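Integron gene cassette protein HFX_CASS2 (Uncultured bacterium, PDB 3FXH) is of unknown function, an all-helical protein encoded by a mobile integron gene cassette and found here as an assembly of two subunits. Local coordinates at residues R36-L41 with A64-K69; D51-L56 with L117-N122; S91-N96 with L125-E130. One frame throughout, in Å; residues are numbered along the deposited sequence.

Contact 1: R36-L41 with A64-K69; sequences REICRL and AFLAEK
Leu66 reaches from helix 62-69 toward helix 24-43 and lays its two methyl branches against different residues. Leu66 CD1 meets Ile38 CG1 at 4.0 Å and Leu66 CD2 meets Leu41 CD1 at 4.2 Å, so one leucine spans two positions three residues apart on the facing helix. The side chains of Ile38 and Leu66 lie roughly perpendicular, and the touch is made by a branch of each and not along their lengths. Ile38 carries CG1 anti to its carbonyl carbon (chi1 -68°), which swings the ethyl arm over to Leu66, while the same side chain packs on Leu117, Ala120 and Ile121 of helix 116-131. Leu41 points toward the partner helix and has Tyr70 as a further neighbour. On helix 24-43 the polar residues form a network of their own. Arg36 NE donates to Glu37 OE2 at 2.8 Å, nearly straight and in the guanidinium plane, on the anti lone pair of that oxygen; Arg40 NH1 donates to Glu37 OE1 at 3.0 Å on the syn one of OE1. Glu37 OE1 also accepts from Lys75 N, and Arg40 NE bonds Gly111 O of the second subunit. The interhelix contact is apolar, small and buried, made of branched aliphatic groups at van der Waals distance, so it rests on shape and exclusion of water, whereas the charges pair along one helix and reach the loop and the dimer partner.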
ATOM      1  N   ARG A  36      -3.787   0.040  -5.302  1.00 20.43           N
ATOM      2  CA  ARG A  36      -4.069  -1.171  -6.089  1.00 21.34           C
ATOM      3  C   ARG A  36      -3.439  -1.130  -7.486  1.00 20.67           C
ATOM      4  O   ARG A  36      -2.784  -2.074  -7.900  1.00 24.72           O
ATOM      5  CB  ARG A  36      -5.584  -1.397  -6.212  1.00 24.20           C
ATOM      6  CG  ARG A  36      -5.969  -2.601  -7.081  1.00 23.04           C
ATOM      7  CD  ARG A  36      -7.446  -2.582  -7.448  1.00 28.11           C
ATOM      8  NE  ARG A  36      -7.733  -1.598  -8.493  1.00 26.37           N
ATOM      9  CZ  ARG A  36      -8.668  -0.658  -8.396  1.00 33.51           C
ATOM     10  NH1 ARG A  36      -9.397  -0.564  -7.297  1.00 33.75           N
ATOM     11  NH2 ARG A  36      -8.875   0.183  -9.397  1.00 32.23           N
ATOM     12  N   GLU A  37      -3.633  -0.039  -8.220  1.00 22.89           N
ATOM     13  CA  GLU A  37      -3.134   0.034  -9.592  1.00 22.96           C
ATOM     14  C   GLU A  37      -1.609   0.156  -9.670  1.00 24.67           C
ATOM     15  O   GLU A  37      -0.985  -0.349 -10.591  1.00 22.02           O
ATOM     16  CB  GLU A  37      -3.814   1.169 -10.344  1.00 23.70           C
ATOM     17  CG  GLU A  37      -5.296   0.879 -10.536  1.00 25.72           C
ATOM     18  CD  GLU A  37      -5.524  -0.390 -11.357  1.00 34.57           C
ATOM     19  OE1 GLU A  37      -4.919  -0.524 -12.452  1.00 30.77           O
ATOM     20  OE2 GLU A  37      -6.303  -1.256 -10.900  1.00 31.96           O
ATOM     21  N   ILE A  38      -1.009   0.809  -8.685  1.00 23.47           N
ATOM     22  CA  ILE A  38       0.441   0.871  -8.647  1.00 22.80           C
ATOM     23  C   ILE A  38       0.969  -0.521  -8.357  1.00 25.80           C
ATOM     24  O   ILE A  38       1.940  -0.955  -8.984  1.00 26.08           O
ATOM     25  CB  ILE A  38       0.961   1.887  -7.613  1.00 23.03           C
ATOM     26  CG1 ILE A  38       0.627   3.310  -8.058  1.00 20.51           C
ATOM     27  CG2 ILE A  38       2.477   1.765  -7.460  1.00 21.71           C
ATOM     28  CD1 ILE A  38       1.111   4.380  -7.037  1.00 25.00           C
ATOM     29  N   CYS A  39       0.325  -1.243  -7.434  1.00 23.16           N
ATOM     30  CA  CYS A  39       0.738  -2.632  -7.212  1.00 20.94           C
ATOM     31  C   CYS A  39       0.699  -3.420  -8.517  1.00 21.97           C
ATOM     32  O   CYS A  39       1.626  -4.166  -8.813  1.00 23.17           O
ATOM     33  CB  CYS A  39      -0.112  -3.316  -6.143  1.00 17.59           C
ATOM     34  SG  CYS A  39       0.281  -2.767  -4.464  1.00 22.32           S
ATOM     35  N   ARG A  40      -0.366  -3.267  -9.298  1.00 22.28           N
ATOM     36  CA  ARG A  40      -0.412  -3.938 -10.618  1.00 24.22           C
ATOM     37  C   ARG A  40       0.761  -3.537 -11.512  1.00 36.63           C
ATOM     38  O   ARG A  40       1.351  -4.386 -12.173  1.00 31.37           O
ATOM     39  CB  ARG A  40      -1.710  -3.644 -11.370  1.00 27.39           C
ATOM     40  CG  ARG A  40      -2.975  -4.126 -10.699  1.00 29.18           C
ATOM     41  CD  ARG A  40      -4.162  -3.795 -11.588  1.00 38.14           C
ATOM     42  NE  ARG A  40      -4.125  -4.587 -12.824  1.00 36.65           N
ATOM     43  CZ  ARG A  40      -4.613  -4.185 -13.993  1.00 39.10           C
ATOM     44  NH1 ARG A  40      -5.181  -2.993 -14.095  1.00 39.03           N
ATOM     45  NH2 ARG A  40      -4.529  -4.975 -15.067  1.00 33.87           N
ATOM     46  N   LEU A  41       1.085  -2.243 -11.564  1.00 27.34           N
ATOM     47  CA  LEU A  41       2.221  -1.809 -12.381  1.00 27.61           C
ATOM     48  C   LEU A  41       3.479  -2.510 -11.911  1.00 30.33           C
ATOM     49  O   LEU A  41       4.264  -2.999 -12.714  1.00 31.14           O
ATOM     50  CB  LEU A  41       2.426  -0.290 -12.300  1.00 25.95           C
ATOM     51  CG  LEU A  41       1.287   0.531 -12.881  1.00 24.41           C
ATOM     52  CD1 LEU A  41       1.466   2.016 -12.580  1.00 28.12           C
ATOM     53  CD2 LEU A  41       1.242   0.281 -14.391  1.00 28.75           C
ATOM     54  N   ALA A  64      -2.125  11.771 -13.212  1.00 33.84           N
ATOM     55  CA  ALA A  64      -2.380  11.970 -14.638  1.00 33.05           C
ATOM     56  C   ALA A  64      -1.333  11.254 -15.488  1.00 37.70           C
ATOM     57  O   ALA A  64      -1.655  10.632 -16.503  1.00 38.05           O
ATOM     58  CB  ALA A  64      -2.405  13.455 -14.966  1.00 35.22           C
ATOM     59  N   PHE A  65      -0.073  11.352 -15.079  1.00 35.22           N
ATOM     60  CA  PHE A  65       1.002  10.706 -15.808  1.00 40.82           C
ATOM     61  C   PHE A  65       0.794   9.189 -15.893  1.00 39.82           C
ATOM     62  O   PHE A  65       0.913   8.609 -16.973  1.00 33.52           O
ATOM     63  CB  PHE A  65       2.373  11.043 -15.208  1.00 32.17           C
ATOM     64  CG  PHE A  65       3.514  10.361 -15.909  1.00 40.48           C
ATOM     65  CD1 PHE A  65       3.919   9.087 -15.523  1.00 38.93           C
ATOM     66  CD2 PHE A  65       4.172  10.983 -16.965  1.00 42.64           C
ATOM     67  CE1 PHE A  65       4.953   8.444 -16.171  1.00 37.66           C
ATOM     68  CE2 PHE A  65       5.216  10.353 -17.620  1.00 40.74           C
ATOM     69  CZ  PHE A  65       5.611   9.082 -17.223  1.00 42.02           C
ATOM     70  N   LEU A  66       0.485   8.557 -14.759  1.00 33.38           N
ATOM     71  CA  LEU A  66       0.235   7.119 -14.731  1.00 33.56           C
ATOM     72  C   LEU A  66      -0.960   6.766 -15.605  1.00 36.58           C
ATOM     73  O   LEU A  66      -0.923   5.799 -16.372  1.00 37.11           O
ATOM     74  CB  LEU A  66      -0.042   6.642 -13.299  1.00 35.40           C
ATOM     75  CG  LEU A  66       1.069   6.738 -12.250  1.00 31.12           C
ATOM     76  CD1 LEU A  66       0.615   6.034 -10.975  1.00 31.72           C
ATOM     77  CD2 LEU A  66       2.373   6.146 -12.755  1.00 32.09           C
ATOM     78  N   ALA A  67      -2.028   7.544 -15.460  1.00 33.64           N
ATOM     79  CA  ALA A  67      -3.267   7.298 -16.198  1.00 35.96           C
ATOM     80  C   ALA A  67      -3.000   7.283 -17.698  1.00 37.79           C
ATOM     81  O   ALA A  67      -3.597   6.502 -18.445  1.00 45.79           O
ATOM     82  CB  ALA A  67      -4.304   8.370 -15.858  1.00 36.17           C
ATOM     83  N   GLU A  68      -2.094   8.154 -18.125  1.00 36.38           N
ATOM     84  CA  GLU A  68      -1.797   8.336 -19.534  1.00 42.42           C
ATOM     85  C   GLU A  68      -0.785   7.306 -20.005  1.00 44.68           C
ATOM     86  O   GLU A  68      -1.015   6.611 -20.993  1.00 45.93           O
ATOM     87  CB  GLU A  68      -1.262   9.748 -19.780  1.00 52.66           C
ATOM     88  CG  GLU A  68      -0.884  10.023 -21.226  1.00 66.70           C
ATOM     89  CD  GLU A  68      -2.093  10.114 -22.131  1.00 80.98           C
ATOM     90  OE1 GLU A  68      -2.909  11.040 -21.940  1.00 82.98           O
ATOM     91  OE2 GLU A  68      -2.227   9.260 -23.033  1.00 90.36           O
ATOM     92  N   LYS A  69       0.339   7.203 -19.301  1.00 40.12           N
ATOM     93  CA  LYS A  69       1.382   6.269 -19.717  1.00 48.20           C
ATOM     94  C   LYS A  69       0.858   4.839 -19.769  1.00 44.20           C
ATOM     95  O   LYS A  69       1.148   4.089 -20.704  1.00 46.86           O
ATOM     96  CB  LYS A  69       2.602   6.346 -18.792  1.00 43.92           C
ATOM     97  CG  LYS A  69       3.662   5.294 -19.105  1.00 48.56           C
ATOM     98  CD  LYS A  69       5.004   5.657 -18.504  1.00 52.93           C
ATOM     99  CE  LYS A  69       6.128   4.845 -19.120  1.00 59.40           C
ATOM    100  NZ  LYS A  69       7.460   5.358 -18.694  1.00 60.60           N
TER

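Contact 2: D51-L56 with L117-N122; sequences DQFHEL and LLLAIN
Leu119 and Ala120 of helix 116-131 meet Phe53 and His54 of helix 50-58, where the short helical segments approach to 10.2 Å between axes at 46°. Leu117 has the CA nearest to that of Phe53, yet its CB points away from helix 50-58 and its side chain stops short of a contact. Leu118 turns to the second subunit, where it packs on Asp43. Leu119 is the first to reach across: with CG anti to the backbone N (chi1 171°), it brings CD2 to 3.7 Å from Phe53 CD2, the two side chains crossing at about a right angle. Leu119 CD2 also lies 3.9 Å from His54 NE2, so one methyl touches both rings. Ala120 follows with its CB 3.7 Å from Phe53 CE1, at another part of the ring. A smaller residue such as alanine in place of Phe53 would probably open a gap beside Leu119 CD2 and Ala120 CB and leave Phe62 without its edge-to-face partner. Asn122 closes the segment by bending back along its own helix, ND2 donating to Leu118 O at 3.1 Å; this carbonyl also accepts from Asn122 N, from the opposite face of its plane. The Phe53 ring thus lies in a buried core where helix 50-58 meets helix 116-131, with Phe62 of helix 62-69 and Phe98 and Ala102 of helix 88-102 as further neighbours.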
ATOM      1  N   ASP A  51      13.777  10.638  -9.399  1.00 30.58           N
ATOM      2  CA  ASP A  51      13.806  11.973  -9.990  1.00 42.72           C
ATOM      3  C   ASP A  51      12.509  12.279 -10.737  1.00 39.96           C
ATOM      4  O   ASP A  51      11.942  13.361 -10.591  1.00 37.95           O
ATOM      5  CB  ASP A  51      15.035  12.171 -10.887  1.00 58.87           C
ATOM      6  CG  ASP A  51      16.233  12.731 -10.122  1.00 69.07           C
ATOM      7  OD1 ASP A  51      16.312  12.519  -8.891  1.00 73.38           O
ATOM      8  OD2 ASP A  51      17.091  13.388 -10.747  1.00 71.27           O
ATOM      9  N   GLN A  52      12.028  11.322 -11.524  1.00 35.25           N
ATOM     10  CA  GLN A  52      10.783  11.533 -12.248  1.00 34.18           C
ATOM     11  C   GLN A  52       9.606  11.607 -11.282  1.00 34.54           C
ATOM     12  O   GLN A  52       8.695  12.412 -11.473  1.00 33.96           O
ATOM     13  CB  GLN A  52      10.548  10.438 -13.288  1.00 41.62           C
ATOM     14  CG  GLN A  52       9.286  10.648 -14.090  1.00 42.13           C
ATOM     15  CD  GLN A  52       9.084   9.597 -15.154  1.00 41.26           C
ATOM     16  OE1 GLN A  52       9.051   8.397 -14.861  1.00 35.52           O
ATOM     17  NE2 GLN A  52       8.950  10.038 -16.402  1.00 38.54           N
ATOM     18  N   PHE A  53       9.616  10.773 -10.242  1.00 30.38           N
ATOM     19  CA  PHE A  53       8.524  10.793  -9.289  1.00 26.47           C
ATOM     20  C   PHE A  53       8.427  12.156  -8.598  1.00 30.61           C
ATOM     21  O   PHE A  53       7.341  12.716  -8.477  1.00 28.10           O
ATOM     22  CB  PHE A  53       8.615   9.675  -8.244  1.00 25.94           C
ATOM     23  CG  PHE A  53       7.595   9.830  -7.151  1.00 23.92           C
ATOM     24  CD1 PHE A  53       6.275   9.500  -7.383  1.00 20.03           C
ATOM     25  CD2 PHE A  53       7.939  10.403  -5.934  1.00 25.34           C
ATOM     26  CE1 PHE A  53       5.314   9.701  -6.406  1.00 25.59           C
ATOM     27  CE2 PHE A  53       6.996  10.609  -4.953  1.00 26.42           C
ATOM     28  CZ  PHE A  53       5.675  10.256  -5.185  1.00 26.58           C
ATOM     29  N   HIS A  54       9.562  12.700  -8.156  1.00 26.28           N
ATOM     30  CA  HIS A  54       9.547  13.990  -7.472  1.00 31.63           C
ATOM     31  C   HIS A  54       9.142  15.136  -8.405  1.00 36.81           C
ATOM     32  O   HIS A  54       8.468  16.081  -7.988  1.00 36.61           O
ATOM     33  CB  HIS A  54      10.897  14.271  -6.781  1.00 36.36           C
ATOM     34  CG  HIS A  54      11.070  13.517  -5.501  1.00 36.05           C
ATOM     35  ND1 HIS A  54      10.404  13.857  -4.341  1.00 31.54           N
ATOM     36  CD2 HIS A  54      11.798  12.413  -5.207  1.00 38.44           C
ATOM     37  CE1 HIS A  54      10.713  12.994  -3.387  1.00 33.55           C
ATOM     38  NE2 HIS A  54      11.559  12.110  -3.886  1.00 36.17           N
ATOM     39  N   GLU A  55       9.544  15.041  -9.668  1.00 37.24           N
ATOM     40  CA  GLU A  55       9.191  16.054 -10.661  1.00 38.07           C
ATOM     41  C   GLU A  55       7.681  16.055 -10.929  1.00 35.89           C
ATOM     42  O   GLU A  55       7.022  17.093 -10.853  1.00 29.76           O
ATOM     43  CB  GLU A  55       9.975  15.811 -11.955  1.00 41.88           C
ATOM     44  CG  GLU A  55       9.514  16.619 -13.156  1.00 60.20           C
ATOM     45  CD  GLU A  55      10.406  16.408 -14.375  1.00 73.78           C
ATOM     46  OE1 GLU A  55      11.515  15.853 -14.209  1.00 75.58           O
ATOM     47  OE2 GLU A  55      10.000  16.796 -15.494  1.00 76.23           O
ATOM     48  N   LEU A  56       7.135  14.882 -11.232  1.00 30.13           N
ATOM     49  CA  LEU A  56       5.701  14.751 -11.487  1.00 29.80           C
ATOM     50  C   LEU A  56       4.845  15.214 -10.303  1.00 30.22           C
ATOM     51  O   LEU A  56       3.843  15.898 -10.482  1.00 34.21           O
ATOM     52  CB  LEU A  56       5.360  13.305 -11.849  1.00 27.93           C
ATOM     53  CG  LEU A  56       6.021  12.832 -13.149  1.00 30.28           C
ATOM     54  CD1 LEU A  56       5.739  11.361 -13.383  1.00 24.78           C
ATOM     55  CD2 LEU A  56       5.526  13.671 -14.314  1.00 39.25           C
ATOM     56  N   LEU A 117       7.722   4.122  -7.583  1.00 26.89           N
ATOM     57  CA  LEU A 117       6.309   3.730  -7.474  1.00 22.78           C
ATOM     58  C   LEU A 117       5.988   3.266  -6.041  1.00 25.08           C
ATOM     59  O   LEU A 117       4.873   3.443  -5.506  1.00 24.18           O
ATOM     60  CB  LEU A 117       5.988   2.628  -8.482  1.00 22.99           C
ATOM     61  CG  LEU A 117       6.055   3.031  -9.956  1.00 29.93           C
ATOM     62  CD1 LEU A 117       5.620   1.844 -10.838  1.00 27.63           C
ATOM     63  CD2 LEU A 117       5.176   4.259 -10.217  1.00 24.82           C
ATOM     64  N   LEU A 118       6.984   2.683  -5.398  1.00 20.22           N
ATOM     65  CA  LEU A 118       6.784   2.185  -4.040  1.00 18.46           C
ATOM     66  C   LEU A 118       6.837   3.334  -3.043  1.00 17.27           C
ATOM     67  O   LEU A 118       6.244   3.259  -1.968  1.00 22.25           O
ATOM     68  CB  LEU A 118       7.824   1.098  -3.691  1.00 21.65           C
ATOM     69  CG  LEU A 118       7.832  -0.072  -4.683  1.00 24.92           C
ATOM     70  CD1 LEU A 118       9.090  -0.937  -4.547  1.00 25.93           C
ATOM     71  CD2 LEU A 118       6.549  -0.911  -4.483  1.00 26.05           C
ATOM     72  N   LEU A 119       7.570   4.394  -3.375  1.00 19.64           N
ATOM     73  CA  LEU A 119       7.518   5.591  -2.541  1.00 21.68           C
ATOM     74  C   LEU A 119       6.116   6.185  -2.627  1.00 22.44           C
ATOM     75  O   LEU A 119       5.560   6.672  -1.640  1.00 20.09           O
ATOM     76  CB  LEU A 119       8.557   6.614  -3.006  1.00 23.44           C
ATOM     77  CG  LEU A 119       8.556   8.035  -2.425  1.00 24.49           C
ATOM     78  CD1 LEU A 119       8.644   8.044  -0.910  1.00 31.09           C
ATOM     79  CD2 LEU A 119       9.700   8.847  -3.021  1.00 24.62           C
ATOM     80  N   ALA A 120       5.539   6.129  -3.819  1.00 19.75           N
ATOM     81  CA  ALA A 120       4.172   6.624  -4.008  1.00 20.05           C
ATOM     82  C   ALA A 120       3.178   5.879  -3.122  1.00 16.87           C
ATOM     83  O   ALA A 120       2.227   6.484  -2.599  1.00 23.46           O
ATOM     84  CB  ALA A 120       3.769   6.523  -5.468  1.00 20.36           C
ATOM     85  N   ILE A 121       3.363   4.580  -2.951  1.00 18.32           N
ATOM     86  CA  ILE A 121       2.471   3.817  -2.073  1.00 18.32           C
ATOM     87  C   ILE A 121       2.580   4.298  -0.622  1.00 21.86           C
ATOM     88  O   ILE A 121       1.568   4.468   0.074  1.00 18.05           O
ATOM     89  CB  ILE A 121       2.756   2.331  -2.181  1.00 17.97           C
ATOM     90  CG1 ILE A 121       2.280   1.811  -3.559  1.00 18.54           C
ATOM     91  CG2 ILE A 121       2.128   1.555  -1.032  1.00 18.27           C
ATOM     92  CD1 ILE A 121       2.663   0.380  -3.832  1.00 20.77           C
ATOM     93  N   ASN A 122       3.805   4.536  -0.165  1.00 21.65           N
ATOM     94  CA  ASN A 122       3.993   5.086   1.180  1.00 22.01           C
ATOM     95  C   ASN A 122       3.327   6.459   1.341  1.00 27.83           C
ATOM     96  O   ASN A 122       2.695   6.729   2.361  1.00 26.11           O
ATOM     97  CB  ASN A 122       5.481   5.145   1.535  1.00 20.73           C
ATOM     98  CG  ASN A 122       6.026   3.788   1.946  1.00 23.91           C
ATOM     99  OD1 ASN A 122       5.781   3.333   3.052  1.00 24.55           O
ATOM    100  ND2 ASN A 122       6.762   3.132   1.046  1.00 22.75           N
TER

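Contact 3: S91-N96 with L125-E130; sequences SSFIEN and LAILRE
The short segments 91-96 and 125-130 run at 126° to each other with their axes 11.2 Å apart at closest approach, and the CA atoms of Ile94 and Ile127 come nearest, at 7.7 Å. The space between them is filled chiefly by Phe93 and Ile127. Phe93 holds CG anti to its backbone N (chi1 169°), which carries the ring across to helix 116-131, and Phe93 CE2 reaches the CG2 methyl of Ile127 at 3.8 Å. The two side chains run alongside in opposite senses, and the methyl approaches the ring obliquely. Ile127 sends its other branch to the backbone of the facing helix, where CD1 lies 4.4 Å from Ile94 O. At the more exposed end, Glu130 stretches its chain beyond CG and sets OE1 4.0 Å from Phe93 CZ, ring and carboxylate planes being 58° apart. That oxygen is engaged in a salt bridge with Arg100, which also packs against Phe93, so ring, carboxylate and arginine form a cluster on the outer side of an otherwise apolar contact. Helix 88-102 is thereby joined to the C-terminal half of helix 116-131, with Ile127 also resting on Ala97. Helix 24-43 lies against both, Ile94 packing on its Ala30 and Ile34 and Leu128 on its Val31, while Leu125 and Arg129 pack on His32 of the second subunit.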
ATOM      1  N   SER A  91      -9.563  14.409  -7.227  1.00 40.45           N
ATOM      2  CA  SER A  91      -8.356  14.260  -8.027  1.00 41.20           C
ATOM      3  C   SER A  91      -7.363  15.393  -7.765  1.00 37.60           C
ATOM      4  O   SER A  91      -6.166  15.157  -7.642  1.00 33.72           O
ATOM      5  CB  SER A  91      -8.709  14.167  -9.515  1.00 40.99           C
ATOM      6  OG  SER A  91      -9.593  13.074  -9.739  1.00 44.67           O
ATOM      7  N   SER A  92      -7.862  16.619  -7.691  1.00 47.78           N
ATOM      8  CA  SER A  92      -7.009  17.767  -7.408  1.00 46.10           C
ATOM      9  C   SER A  92      -6.413  17.679  -6.004  1.00 40.66           C
ATOM     10  O   SER A  92      -5.240  17.991  -5.808  1.00 38.77           O
ATOM     11  CB  SER A  92      -7.789  19.073  -7.570  1.00 47.71           C
ATOM     12  OG  SER A  92      -8.204  19.259  -8.913  1.00 51.31           O
ATOM     13  N   PHE A  93      -7.218  17.264  -5.028  1.00 42.44           N
ATOM     14  CA  PHE A  93      -6.702  17.078  -3.669  1.00 43.98           C
ATOM     15  C   PHE A  93      -5.573  16.060  -3.671  1.00 37.44           C
ATOM     16  O   PHE A  93      -4.517  16.287  -3.086  1.00 36.98           O
ATOM     17  CB  PHE A  93      -7.786  16.617  -2.691  1.00 40.72           C
ATOM     18  CG  PHE A  93      -7.236  16.164  -1.350  1.00 40.00           C
ATOM     19  CD1 PHE A  93      -7.047  17.073  -0.318  1.00 46.33           C
ATOM     20  CD2 PHE A  93      -6.905  14.836  -1.132  1.00 37.08           C
ATOM     21  CE1 PHE A  93      -6.533  16.660   0.911  1.00 39.60           C
ATOM     22  CE2 PHE A  93      -6.381  14.413   0.090  1.00 36.92           C
ATOM     23  CZ  PHE A  93      -6.205  15.332   1.115  1.00 31.08           C
ATOM     24  N   ILE A  94      -5.806  14.929  -4.325  1.00 32.64           N
ATOM     25  CA  ILE A  94      -4.793  13.884  -4.392  1.00 29.77           C
ATOM     26  C   ILE A  94      -3.513  14.346  -5.103  1.00 34.42           C
ATOM     27  O   ILE A  94      -2.417  14.155  -4.580  1.00 25.96           O
ATOM     28  CB  ILE A  94      -5.362  12.594  -5.018  1.00 26.51           C
ATOM     29  CG1 ILE A  94      -6.424  11.996  -4.092  1.00 27.86           C
ATOM     30  CG2 ILE A  94      -4.251  11.560  -5.284  1.00 25.29           C
ATOM     31  CD1 ILE A  94      -7.164  10.846  -4.699  1.00 27.67           C
ATOM     32  N   GLU A  95      -3.640  14.950  -6.286  1.00 30.55           N
ATOM     33  CA  GLU A  95      -2.452  15.440  -6.998  1.00 32.73           C
ATOM     34  C   GLU A  95      -1.646  16.434  -6.159  1.00 32.77           C
ATOM     35  O   GLU A  95      -0.416  16.398  -6.142  1.00 33.41           O
ATOM     36  CB  GLU A  95      -2.838  16.088  -8.334  1.00 34.92           C
ATOM     37  CG  GLU A  95      -3.485  15.130  -9.323  1.00 25.77           C
ATOM     38  CD  GLU A  95      -2.486  14.255 -10.059  1.00 35.31           C
ATOM     39  OE1 GLU A  95      -1.479  13.819  -9.453  1.00 33.12           O
ATOM     40  OE2 GLU A  95      -2.718  13.986 -11.253  1.00 33.38           O
ATOM     41  N   ASN A  96      -2.343  17.349  -5.493  1.00 32.34           N
ATOM     42  CA  ASN A  96      -1.681  18.332  -4.648  1.00 33.88           C
ATOM     43  C   ASN A  96      -1.044  17.658  -3.438  1.00 36.14           C
ATOM     44  O   ASN A  96       0.036  18.047  -2.988  1.00 34.87           O
ATOM     45  CB  ASN A  96      -2.671  19.407  -4.192  1.00 37.56           C
ATOM     46  CG  ASN A  96      -2.088  20.319  -3.124  1.00 42.83           C
ATOM     47  OD1 ASN A  96      -1.405  21.297  -3.431  1.00 48.21           O
ATOM     48  ND2 ASN A  96      -2.356  20.001  -1.865  1.00 38.09           N
ATOM     49  N   LEU A 125      -0.339   6.299   1.957  1.00 22.97           N
ATOM     50  CA  LEU A 125      -0.735   6.073   3.349  1.00 28.24           C
ATOM     51  C   LEU A 125      -0.715   7.366   4.139  1.00 29.32           C
ATOM     52  O   LEU A 125      -1.549   7.588   5.011  1.00 29.56           O
ATOM     53  CB  LEU A 125       0.158   5.017   4.029  1.00 26.29           C
ATOM     54  CG  LEU A 125       0.364   3.706   3.264  1.00 26.35           C
ATOM     55  CD1 LEU A 125       1.460   2.866   3.917  1.00 31.44           C
ATOM     56  CD2 LEU A 125      -0.916   2.916   3.185  1.00 29.14           C
ATOM     57  N   ALA A 126       0.245   8.230   3.846  1.00 24.51           N
ATOM     58  CA  ALA A 126       0.284   9.525   4.503  1.00 26.81           C
ATOM     59  C   ALA A 126      -0.967  10.321   4.123  1.00 30.53           C
ATOM     60  O   ALA A 126      -1.512  11.042   4.933  1.00 31.45           O
ATOM     61  CB  ALA A 126       1.543  10.282   4.120  1.00 31.23           C
ATOM     62  N   ILE A 127      -1.426  10.159   2.887  1.00 28.70           N
ATOM     63  CA  ILE A 127      -2.596  10.891   2.397  1.00 25.40           C
ATOM     64  C   ILE A 127      -3.859  10.367   3.074  1.00 23.93           C
ATOM     65  O   ILE A 127      -4.741  11.138   3.456  1.00 29.48           O
ATOM     66  CB  ILE A 127      -2.701  10.807   0.853  1.00 29.50           C
ATOM     67  CG1 ILE A 127      -1.518  11.534   0.209  1.00 27.16           C
ATOM     68  CG2 ILE A 127      -4.008  11.430   0.336  1.00 26.77           C
ATOM     69  CD1 ILE A 127      -1.470  11.398  -1.331  1.00 22.16           C
ATOM     70  N   LEU A 128      -3.926   9.051   3.251  1.00 25.55           N
ATOM     71  CA  LEU A 128      -5.047   8.437   3.944  1.00 32.72           C
ATOM     72  C   LEU A 128      -5.183   8.983   5.364  1.00 33.98           C
ATOM     73  O   LEU A 128      -6.281   9.252   5.831  1.00 30.31           O
ATOM     74  CB  LEU A 128      -4.888   6.914   3.986  1.00 21.70           C
ATOM     75  CG  LEU A 128      -5.085   6.190   2.655  1.00 23.76           C
ATOM     76  CD1 LEU A 128      -4.818   4.706   2.851  1.00 30.29           C
ATOM     77  CD2 LEU A 128      -6.501   6.433   2.144  1.00 28.86           C
ATOM     78  N   ARG A 129      -4.061   9.125   6.053  1.00 28.55           N
ATOM     79  CA  ARG A 129      -4.073   9.725   7.383  1.00 36.19           C
ATOM     80  C   ARG A 129      -4.684  11.127   7.327  1.00 42.35           C
ATOM     81  O   ARG A 129      -5.506  11.509   8.174  1.00 41.52           O
ATOM     82  CB  ARG A 129      -2.653   9.800   7.942  1.00 40.59           C
ATOM     83  CG  ARG A 129      -2.070   8.466   8.368  1.00 39.50           C
ATOM     84  CD  ARG A 129      -0.802   8.682   9.180  1.00 48.12           C
ATOM     85  NE  ARG A 129      -0.251   7.436   9.702  1.00 57.57           N
ATOM     86  CZ  ARG A 129      -0.776   6.747  10.712  1.00 61.18           C
ATOM     87  NH1 ARG A 129      -1.883   7.173  11.305  1.00 61.96           N
ATOM     88  NH2 ARG A 129      -0.197   5.627  11.126  1.00 58.30           N
ATOM     89  N   GLU A 130      -4.272  11.894   6.322  1.00 40.45           N
ATOM     90  CA  GLU A 130      -4.787  13.243   6.141  1.00 48.54           C
ATOM     91  C   GLU A 130      -6.296  13.244   5.935  1.00 47.82           C
ATOM     92  O   GLU A 130      -7.005  14.054   6.523  1.00 45.70           O
ATOM     93  CB  GLU A 130      -4.099  13.928   4.962  1.00 52.32           C
ATOM     94  CG  GLU A 130      -2.673  14.354   5.241  1.00 50.54           C
ATOM     95  CD  GLU A 130      -2.251  15.507   4.366  1.00 61.33           C
ATOM     96  OE1 GLU A 130      -3.012  15.847   3.435  1.00 68.75           O
ATOM     97  OE2 GLU A 130      -1.172  16.082   4.613  1.00 66.07           O
TER

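From the N terminus, helix 24-43 comes first, and contact 1 closes the excursion through helix 50-58 when helix 62-69 returns to it. Contact 2 opens inside that excursion and closes only at helix 116-131, so contacts 1 and 2 cross; they also touch in space, Phe65 packing on Leu56. Contact 3 starts after contact 1 has closed, opens within contact 2's loop and closes just after it, at the adjoining segment of helix 116-131, so the two cross. Contacts 1 and 3 lie on opposite sides of the chain's centre but are tied by a probable hydrogen bond from Ala64 N to Glu95 OE2. Together with these touches, all five helices are joined, and every contact borders the second subunit.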